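Long-range contact in leucine-rich repeat protein (Bacteroides thetaiotaomicron, PDB 4ECN), which is of unknown function but, as an extracellular leucine-rich repeat protein, probably binds other proteins: residues 357-371 against 381-393. Numbering follows the deposited sequence.
Sequences HSETVSGRLFGDEEL and HRIRMHYKKMFLD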
loop_
_atom_site.group_PDB
_atom_site.type_symbol
_atom_site.label_atom_id
_atom_site.label_comp_id
_atom_site.label_asym_id
_atom_site.label_seq_id
_atom_site.Cartn_x
_atom_site.Cartn_y
_atom_site.Cartn_z
ATOM N N HIS A 357 -1.665 2.848 -2.138
ATOM C CA HIS A 357 -2.999 2.292 -1.943
ATOM C C HIS A 357 -2.953 1.061 -1.014
ATOM O O HIS A 357 -3.958 0.722 -0.392
ATOM C CB HIS A 357 -3.629 1.927 -3.300
ATOM C CG HIS A 357 -2.815 0.981 -4.107
ATOM N ND1 HIS A 357 -1.838 1.432 -4.962
ATOM C CD2 HIS A 357 -2.845 -0.371 -4.145
ATOM C CE1 HIS A 357 -1.293 0.343 -5.488
ATOM N NE2 HIS A 357 -1.882 -0.763 -5.038
ATOM N N SER A 358 -1.769 0.442 -0.893
ATOM C CA SER A 358 -1.449 -0.775 -0.142
ATOM C C SER A 358 -0.784 -0.476 1.241
ATOM O O SER A 358 -0.554 -1.406 2.014
ATOM C CB SER A 358 -0.508 -1.633 -0.990
ATOM O OG SER A 358 -0.475 -2.992 -0.582
ATOM N N GLU A 359 -0.490 0.808 1.549
ATOM C CA GLU A 359 0.210 1.255 2.757
ATOM C C GLU A 359 -0.409 0.644 4.060
ATOM O O GLU A 359 0.325 0.066 4.873
ATOM C CB GLU A 359 0.178 2.790 2.814
ATOM C CG GLU A 359 1.399 3.491 3.401
ATOM C CD GLU A 359 1.356 5.004 3.242
ATOM O OE1 GLU A 359 0.490 5.494 2.477
ATOM O OE2 GLU A 359 2.143 5.703 3.924
ATOM N N THR A 360 -1.740 0.715 4.233
ATOM C CA THR A 360 -2.394 0.187 5.452
ATOM C C THR A 360 -2.428 -1.351 5.499
ATOM O O THR A 360 -2.670 -1.942 6.562
ATOM C CB THR A 360 -3.807 0.714 5.555
ATOM O OG1 THR A 360 -4.483 0.381 4.342
ATOM C CG2 THR A 360 -3.844 2.218 5.796
ATOM N N VAL A 361 -2.175 -1.993 4.365
ATOM C CA VAL A 361 -2.176 -3.440 4.271
ATOM C C VAL A 361 -0.750 -3.967 4.422
ATOM O O VAL A 361 -0.539 -4.828 5.254
ATOM C CB VAL A 361 -2.818 -3.866 2.925
ATOM C CG1 VAL A 361 -2.587 -5.342 2.606
ATOM C CG2 VAL A 361 -4.299 -3.525 2.898
ATOM N N SER A 362 0.218 -3.481 3.618
ATOM C CA SER A 362 1.575 -4.031 3.598
ATOM C C SER A 362 2.703 -2.966 3.636
ATOM O O SER A 362 3.827 -3.276 3.229
ATOM C CB SER A 362 1.755 -4.886 2.346
ATOM O OG SER A 362 1.317 -4.228 1.168
ATOM N N GLY A 363 2.420 -1.782 4.194
ATOM C CA GLY A 363 3.382 -0.683 4.296
ATOM C C GLY A 363 4.049 -0.295 2.986
ATOM O O GLY A 363 3.388 0.095 2.012
ATOM N N ARG A 364 5.371 -0.481 2.953
ATOM C CA ARG A 364 6.312 -0.184 1.862
ATOM C C ARG A 364 6.142 -1.120 0.662
ATOM O O ARG A 364 6.538 -0.760 -0.449
ATOM C CB ARG A 364 7.713 -0.373 2.453
ATOM C CG ARG A 364 8.916 -0.039 1.623
ATOM C CD ARG A 364 10.162 -0.255 2.457
ATOM N NE ARG A 364 10.199 0.590 3.658
ATOM C CZ ARG A 364 10.469 0.137 4.876
ATOM N NH1 ARG A 364 10.737 -1.144 5.069
ATOM N NH2 ARG A 364 10.474 0.962 5.910
ATOM N N LEU A 365 5.616 -2.337 0.897
ATOM C CA LEU A 365 5.447 -3.365 -0.127
ATOM C C LEU A 365 4.092 -3.336 -0.833
ATOM O O LEU A 365 3.124 -2.734 -0.351
ATOM C CB LEU A 365 5.595 -4.751 0.494
ATOM C CG LEU A 365 6.892 -5.076 1.175
ATOM C CD1 LEU A 365 6.785 -6.407 1.916
ATOM C CD2 LEU A 365 8.049 -5.053 0.183
ATOM N N PHE A 366 4.063 -4.025 -1.984
ATOM C CA PHE A 366 2.934 -4.325 -2.852
ATOM C C PHE A 366 2.831 -5.817 -2.861
ATOM O O PHE A 366 3.497 -6.492 -3.664
ATOM C CB PHE A 366 3.119 -3.727 -4.246
ATOM C CG PHE A 366 3.198 -2.224 -4.280
ATOM C CD1 PHE A 366 4.415 -1.574 -4.140
ATOM C CD2 PHE A 366 2.059 -1.459 -4.488
ATOM C CE1 PHE A 366 4.486 -0.186 -4.183
ATOM C CE2 PHE A 366 2.131 -0.071 -4.539
ATOM C CZ PHE A 366 3.343 0.558 -4.377
ATOM N N GLY A 367 2.129 -6.330 -1.856
ATOM C CA GLY A 367 2.057 -7.761 -1.622
ATOM C C GLY A 367 3.364 -8.188 -0.991
ATOM O O GLY A 367 3.628 -7.853 0.170
ATOM N N ASP A 368 4.227 -8.824 -1.785
ATOM C CA ASP A 368 5.530 -9.274 -1.312
ATOM C C ASP A 368 6.663 -8.521 -1.954
ATOM O O ASP A 368 7.765 -8.539 -1.395
ATOM C CB ASP A 368 5.729 -10.779 -1.565
ATOM C CG ASP A 368 5.072 -11.695 -0.542
ATOM O OD1 ASP A 368 4.636 -11.185 0.530
ATOM O OD2 ASP A 368 5.040 -12.926 -0.783
ATOM N N GLU A 369 6.442 -7.888 -3.130
ATOM C CA GLU A 369 7.582 -7.194 -3.736
ATOM C C GLU A 369 7.480 -5.692 -3.527
ATOM O O GLU A 369 6.453 -5.157 -3.099
ATOM C CB GLU A 369 7.826 -7.516 -5.222
ATOM C CG GLU A 369 6.608 -7.631 -6.123
ATOM C CD GLU A 369 7.007 -8.072 -7.518
ATOM O OE1 GLU A 369 7.950 -8.891 -7.645
ATOM O OE2 GLU A 369 6.414 -7.549 -8.489
ATOM N N GLU A 370 8.627 -5.048 -3.709
ATOM C CA GLU A 370 8.814 -3.630 -3.479
ATOM C C GLU A 370 8.954 -2.892 -4.812
ATOM O O GLU A 370 9.112 -3.505 -5.871
ATOM C CB GLU A 370 10.069 -3.453 -2.595
ATOM C CG GLU A 370 10.109 -2.207 -1.715
ATOM C CD GLU A 370 11.244 -2.195 -0.697
ATOM O OE1 GLU A 370 11.482 -3.249 -0.052
ATOM O OE2 GLU A 370 11.865 -1.119 -0.515
ATOM N N LEU A 371 8.841 -1.577 -4.747
ATOM C CA LEU A 371 9.004 -0.691 -5.880
ATOM C C LEU A 371 10.487 -0.375 -5.973
ATOM O O LEU A 371 11.069 0.119 -4.999
ATOM C CB LEU A 371 8.132 0.543 -5.645
ATOM C CG LEU A 371 7.721 1.302 -6.862
ATOM C CD1 LEU A 371 6.377 0.835 -7.331
ATOM C CD2 LEU A 371 7.591 2.753 -6.525
ATOM N N HIS A 381 4.739 -4.286 -14.715
ATOM C CA HIS A 381 3.365 -4.648 -15.010
ATOM C C HIS A 381 2.703 -5.296 -13.783
ATOM O O HIS A 381 1.557 -4.957 -13.478
ATOM C CB HIS A 381 3.306 -5.571 -16.217
ATOM C CG HIS A 381 1.909 -5.889 -16.625
ATOM N ND1 HIS A 381 1.099 -4.934 -17.221
ATOM C CD2 HIS A 381 1.220 -7.047 -16.503
ATOM C CE1 HIS A 381 -0.055 -5.541 -17.439
ATOM N NE2 HIS A 381 -0.027 -6.817 -17.028
ATOM N N ARG A 382 3.439 -6.162 -13.052
ATOM C CA ARG A 382 2.951 -6.791 -11.823
ATOM C C ARG A 382 2.534 -5.740 -10.786
ATOM O O ARG A 382 1.508 -5.906 -10.117
ATOM C CB ARG A 382 4.023 -7.704 -11.218
ATOM C CG ARG A 382 3.521 -9.108 -10.909
ATOM C CD ARG A 382 4.389 -9.909 -9.938
ATOM N NE ARG A 382 5.831 -9.718 -10.124
ATOM C CZ ARG A 382 6.583 -10.350 -11.021
ATOM N NH1 ARG A 382 6.036 -11.223 -11.863
ATOM N NH2 ARG A 382 7.883 -10.093 -11.102
ATOM N N ILE A 383 3.345 -4.668 -10.666
ATOM C CA ILE A 383 3.139 -3.538 -9.758
ATOM C C ILE A 383 1.952 -2.701 -10.248
ATOM O O ILE A 383 1.132 -2.280 -9.418
ATOM C CB ILE A 383 4.431 -2.667 -9.604
ATOM C CG1 ILE A 383 5.572 -3.418 -8.851
ATOM C CG2 ILE A 383 4.135 -1.330 -8.937
ATOM C CD1 ILE A 383 5.267 -3.950 -7.350
ATOM N N ARG A 384 1.852 -2.464 -11.576
ATOM C CA ARG A 384 0.721 -1.709 -12.142
ATOM C C ARG A 384 -0.634 -2.454 -11.930
ATOM O O ARG A 384 -1.673 -1.811 -11.745
ATOM C CB ARG A 384 0.943 -1.466 -13.638
ATOM C CG ARG A 384 1.951 -0.400 -13.964
ATOM C CD ARG A 384 2.413 -0.535 -15.389
ATOM N NE ARG A 384 3.012 0.707 -15.874
ATOM C CZ ARG A 384 3.328 0.948 -17.144
ATOM N NH1 ARG A 384 3.092 0.034 -18.079
ATOM N NH2 ARG A 384 3.852 2.116 -17.494
HETATM N N MSE A 385 -0.608 -3.805 -11.955
HETATM C CA MSE A 385 -1.790 -4.648 -11.795
HETATM C C MSE A 385 -2.122 -4.893 -10.317
HETATM O O MSE A 385 -3.138 -5.566 -10.043
HETATM C CB MSE A 385 -1.615 -6.024 -12.520
HETATM C CG MSE A 385 -1.558 -5.964 -14.064
HETATM SE SE MSE A 385 -2.952 -4.912 -14.989
HETATM C CE MSE A 385 -2.060 -3.219 -15.100
ATOM N N HIS A 386 -1.300 -4.359 -9.363
ATOM C CA HIS A 386 -1.557 -4.585 -7.934
ATOM C C HIS A 386 -2.920 -4.023 -7.533
ATOM O O HIS A 386 -3.692 -4.785 -6.946
ATOM C CB HIS A 386 -0.470 -4.007 -7.042
ATOM C CG HIS A 386 -0.604 -4.437 -5.617
ATOM N ND1 HIS A 386 -1.194 -3.617 -4.664
ATOM C CD2 HIS A 386 -0.260 -5.610 -5.031
ATOM C CE1 HIS A 386 -1.145 -4.295 -3.525
ATOM N NE2 HIS A 386 -0.610 -5.510 -3.700
ATOM N N TYR A 387 -3.264 -2.745 -7.920
ATOM C CA TYR A 387 -4.576 -2.160 -7.591
ATOM C C TYR A 387 -5.709 -3.095 -8.047
ATOM O O TYR A 387 -6.614 -3.399 -7.262
ATOM C CB TYR A 387 -4.776 -0.747 -8.192
ATOM C CG TYR A 387 -5.981 -0.016 -7.612
ATOM C CD1 TYR A 387 -5.879 0.715 -6.437
ATOM C CD2 TYR A 387 -7.235 -0.103 -8.214
ATOM C CE1 TYR A 387 -6.985 1.359 -5.883
ATOM C CE2 TYR A 387 -8.358 0.528 -7.659
ATOM C CZ TYR A 387 -8.229 1.253 -6.488
ATOM O OH TYR A 387 -9.327 1.883 -5.943
ATOM N N LYS A 388 -5.620 -3.592 -9.287
ATOM C CA LYS A 388 -6.620 -4.474 -9.880
ATOM C C LYS A 388 -6.812 -5.735 -9.027
ATOM O O LYS A 388 -7.949 -6.078 -8.727
ATOM C CB LYS A 388 -6.210 -4.839 -11.312
ATOM C CG LYS A 388 -7.349 -5.397 -12.142
ATOM C CD LYS A 388 -6.986 -5.525 -13.617
ATOM C CE LYS A 388 -6.117 -6.711 -13.996
ATOM N NZ LYS A 388 -6.911 -7.937 -14.264
ATOM N N LYS A 389 -5.710 -6.391 -8.606
ATOM C CA LYS A 389 -5.737 -7.639 -7.834
ATOM C C LYS A 389 -6.232 -7.396 -6.410
ATOM O O LYS A 389 -6.962 -8.236 -5.856
ATOM C CB LYS A 389 -4.342 -8.330 -7.804
ATOM C CG LYS A 389 -3.829 -8.722 -9.208
ATOM C CD LYS A 389 -2.518 -9.547 -9.204
ATOM C CE LYS A 389 -1.580 -9.281 -10.384
ATOM N NZ LYS A 389 -0.530 -8.244 -10.073
HETATM N N MSE A 390 -5.855 -6.252 -5.828
HETATM C CA MSE A 390 -6.230 -5.894 -4.459
HETATM C C MSE A 390 -7.682 -5.511 -4.323
HETATM O O MSE A 390 -8.226 -5.770 -3.257
HETATM C CB MSE A 390 -5.370 -4.732 -3.943
HETATM C CG MSE A 390 -5.748 -4.260 -2.530
HETATM SE SE MSE A 390 -4.246 -3.651 -1.521
HETATM C CE MSE A 390 -5.037 -2.361 -0.597
ATOM N N PHE A 391 -8.309 -4.872 -5.340
ATOM C CA PHE A 391 -9.686 -4.426 -5.158
ATOM C C PHE A 391 -10.685 -4.803 -6.231
ATOM O O PHE A 391 -11.871 -4.540 -6.008
ATOM C CB PHE A 391 -9.727 -2.889 -5.111
ATOM C CG PHE A 391 -8.860 -2.221 -4.072
ATOM C CD1 PHE A 391 -9.249 -2.181 -2.739
ATOM C CD2 PHE A 391 -7.682 -1.580 -4.434
ATOM C CE1 PHE A 391 -8.446 -1.563 -1.785
ATOM C CE2 PHE A 391 -6.897 -0.936 -3.479
ATOM C CZ PHE A 391 -7.301 -0.906 -2.172
ATOM N N LEU A 392 -10.280 -5.304 -7.415
ATOM C CA LEU A 392 -11.306 -5.419 -8.452
ATOM C C LEU A 392 -11.555 -6.842 -8.908
ATOM O O LEU A 392 -12.721 -7.242 -8.967
ATOM C CB LEU A 392 -10.933 -4.552 -9.662
ATOM C CG LEU A 392 -10.469 -3.097 -9.334
ATOM C CD1 LEU A 392 -9.797 -2.419 -10.530
ATOM C CD2 LEU A 392 -11.556 -2.270 -8.657
ATOM N N ASP A 393 -10.517 -7.588 -9.272
ATOM C CA ASP A 393 -10.676 -8.953 -9.788
ATOM C C ASP A 393 -11.108 -9.948 -8.738
ATOM O O ASP A 393 -10.642 -9.889 -7.588
ATOM C CB ASP A 393 -9.349 -9.468 -10.375
ATOM C CG ASP A 393 -8.833 -8.797 -11.626
ATOM O OD1 ASP A 393 -9.666 -8.418 -12.489
ATOM O OD2 ASP A 393 -7.598 -8.786 -11.815
#
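An aromatic cluster with a salt bridge at its margin joins residues 357-371, the loop and short helix after strand 351-353 of the leucine-rich repeat sheet, to residues 381-393, the end of helix 377-384 and helix 386-391. These helices belong to the excursion between strand 351-353 and the next strand of that sheet, 452-456. H357 and H386 meet rim to rim, linked by a hydrogen bond of 3.0 Å between H357 NE2 and H386 ND1, while H357 ND1 is hydrogen-bonded to E497 OE1 on strand 495-499. With CG trans to the main-chain nitrogen (chi1 -170°), H386 extends its imidazole between H357 and F366. The ring edge of Y387 points at one face of H357, with Y387 CD1 3.9 Å from H357 CG. F366 turns its own edge to the face of H386 and sets CB over the centre of that imidazole. CD1 of I383 lies 3.8 Å from F366 CB, and its CG2 branch touches L371 CD1. The methyl of selenomethionine M390 abuts V361 CG2. At the margin, R382 NE donates to E369 OE2 (2.8 Å, 156°), which lies in the guanidinium plane but is approached from above the carboxylate plane; R379 also pairs with this oxygen. Replacing E369 by an alanine is likely to leave R382 and R379 without their shared anion and open a gap beside I383 CD1. The histidine pair needs a proton on one facing nitrogen and a lone pair on the other, and E497 may bias which tautomer H357 adopts.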